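Local coordinates for protein pyocyanin demethylase (Mycobacterium fortuitum subsp. fortuitum DSM 46621 = ATCC 6841, PDB 5K21) that demethylates the phenazine toxin pyocyanin in a tautomerizing reaction that inhibits Pseudomonas aeruginosa biofilms, at residues Glu75-Ile78 with Gly83-Phe86. Sequence-based numbering, arbitrary orientation.
Sequences ELTI and GEIF
I78 and I85 form an antiparallel hydrogen-bonded pair, and T77 and F86 the non-hydrogen-bonded pair beside it. I78 N bonds to I85 O at 2.8 Å. The return bond, from I85 N to I78 O, is 2.9 Å. I85 O also receives a CA-H...O contact from T77 CA at 3.4 Å, and I78 O receives one from E84 CA at 3.1 Å. On the face carrying T77 and F86, the two side chains lie side by side and point the same way. T77 CG2 meets the edge of the F86 ring in its plane, 3.8 Å from CE1. OG1 sits beside the backbone N (T77 chi1 -61°), which puts the CG2 methyl anti to that N and against the ring. OG1 is hydrogen-bonded to R88 of a second subunit, so this face belongs to a subunit interface. E84 CB lies 3.4 Å from I78 O, and beyond CG its chain runs extended, which brings OE1 to 4.0 Å from the T77 CG2 methyl. The two strands, 70-80 and 83-92, are a beta hairpin of the closed antiparallel barrel of the allene oxide cyclase-like fold. The I78 and I85 side chains point into the barrel. I78 CB and I85 CB are 4.1 Å apart. I78 packs on Y128, and I85 packs on L130 and I102. L76, on the same face, comes close to the bound phenazin-1-ol.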
ATOM      1  N   GLU B  75       4.129   3.787  -3.288  1.00 23.82           N
ATOM      2  CA  GLU B  75       4.431   3.440  -1.908  1.00 26.86           C
ATOM      3  C   GLU B  75       5.906   3.085  -1.823  1.00 26.47           C
ATOM      4  O   GLU B  75       6.422   2.340  -2.665  1.00 24.87           O
ATOM      5  CB  GLU B  75       3.597   2.243  -1.423  1.00 38.76           C
ATOM      6  CG  GLU B  75       2.166   2.536  -1.021  1.00 53.91           C
ATOM      7  CD  GLU B  75       2.048   3.092   0.402  1.00 66.31           C
ATOM      8  OE1 GLU B  75       3.093   3.338   1.059  1.00 70.94           O
ATOM      9  OE2 GLU B  75       0.902   3.252   0.873  1.00 69.46           O
ATOM     10  N   LEU B  76       6.568   3.593  -0.784  1.00 22.94           N
ATOM     11  CA  LEU B  76       8.002   3.445  -0.625  1.00 23.13           C
ATOM     12  C   LEU B  76       8.314   3.130   0.826  1.00 22.63           C
ATOM     13  O   LEU B  76       7.737   3.738   1.729  1.00 22.90           O
ATOM     14  CB  LEU B  76       8.725   4.744  -1.038  1.00 25.61           C
ATOM     15  CG  LEU B  76      10.249   4.792  -0.937  1.00 26.91           C
ATOM     16  CD1 LEU B  76      10.860   3.864  -1.989  1.00 27.44           C
ATOM     17  CD2 LEU B  76      10.719   6.223  -1.143  1.00 27.59           C
ATOM     18  N   THR B  77       9.240   2.198   1.033  1.00 20.52           N
ATOM     19  CA  THR B  77       9.822   1.938   2.341  1.00 22.30           C
ATOM     20  C   THR B  77      11.324   2.097   2.253  1.00 21.83           C
ATOM     21  O   THR B  77      11.984   1.433   1.448  1.00 21.29           O
ATOM     22  CB  THR B  77       9.499   0.544   2.863  1.00 24.09           C
ATOM     23  OG1 THR B  77       8.092   0.406   2.997  1.00 26.48           O
ATOM     24  CG2 THR B  77      10.170   0.300   4.232  1.00 28.03           C
ATOM     25  N   ILE B  78      11.853   2.948   3.120  1.00 22.06           N
ATOM     26  CA  ILE B  78      13.281   3.181   3.268  1.00 19.49           C
ATOM     27  C   ILE B  78      13.748   2.446   4.505  1.00 22.71           C
ATOM     28  O   ILE B  78      13.094   2.518   5.553  1.00 24.55           O
ATOM     29  CB  ILE B  78      13.559   4.690   3.378  1.00 20.28           C
ATOM     30  CG1 ILE B  78      13.388   5.330   2.004  1.00 23.30           C
ATOM     31  CG2 ILE B  78      14.944   4.956   4.016  1.00 24.56           C
ATOM     32  CD1 ILE B  78      13.287   6.860   2.041  1.00 23.74           C
ATOM     33  N   GLY B  83      16.273   2.925  11.548  1.00 34.47           N
ATOM     34  CA  GLY B  83      14.878   2.550  11.463  1.00 29.40           C
ATOM     35  C   GLY B  83      14.392   2.682  10.035  1.00 25.98           C
ATOM     36  O   GLY B  83      15.153   2.998   9.128  1.00 26.24           O
ATOM     37  N   GLU B  84      13.095   2.457   9.862  1.00 24.67           N
ATOM     38  CA  GLU B  84      12.465   2.547   8.560  1.00 23.52           C
ATOM     39  C   GLU B  84      11.671   3.836   8.418  1.00 23.21           C
ATOM     40  O   GLU B  84      11.214   4.424   9.396  1.00 23.98           O
ATOM     41  CB  GLU B  84      11.534   1.357   8.340  1.00 29.00           C
ATOM     42  CG  GLU B  84      12.284   0.028   8.152  1.00 36.41           C
ATOM     43  CD  GLU B  84      11.335  -1.124   7.885  1.00 44.03           C
ATOM     44  OE1 GLU B  84      11.702  -2.038   7.124  1.00 50.36           O
ATOM     45  OE2 GLU B  84      10.211  -1.096   8.423  1.00 45.98           O
ATOM     46  N   ILE B  85      11.472   4.241   7.169  1.00 23.42           N
ATOM     47  CA  ILE B  85      10.665   5.408   6.839  1.00 23.36           C
ATOM     48  C   ILE B  85       9.691   5.006   5.739  1.00 21.44           C
ATOM     49  O   ILE B  85      10.092   4.392   4.745  1.00 21.49           O
ATOM     50  CB  ILE B  85      11.528   6.603   6.398  1.00 23.21           C
ATOM     51  CG1 ILE B  85      12.458   6.999   7.546  1.00 23.00           C
ATOM     52  CG2 ILE B  85      10.650   7.783   5.955  1.00 24.38           C
ATOM     53  CD1 ILE B  85      13.495   8.046   7.192  1.00 26.58           C
ATOM     54  N   PHE B  86       8.424   5.350   5.925  1.00 22.96           N
ATOM     55  CA  PHE B  86       7.345   5.023   4.999  1.00 22.63           C
ATOM     56  C   PHE B  86       6.862   6.282   4.303  1.00 24.06           C
ATOM     57  O   PHE B  86       6.644   7.304   4.948  1.00 22.71           O
ATOM     58  CB  PHE B  86       6.167   4.391   5.732  1.00 21.80           C
ATOM     59  CG  PHE B  86       6.560   3.273   6.634  1.00 23.91           C
ATOM     60  CD1 PHE B  86       7.452   2.318   6.215  1.00 24.53           C
ATOM     61  CD2 PHE B  86       6.038   3.194   7.910  1.00 25.79           C
ATOM     62  CE1 PHE B  86       7.828   1.290   7.052  1.00 26.81           C
ATOM     63  CE2 PHE B  86       6.405   2.186   8.760  1.00 26.71           C
ATOM     64  CZ  PHE B  86       7.289   1.226   8.338  1.00 27.41           C
TER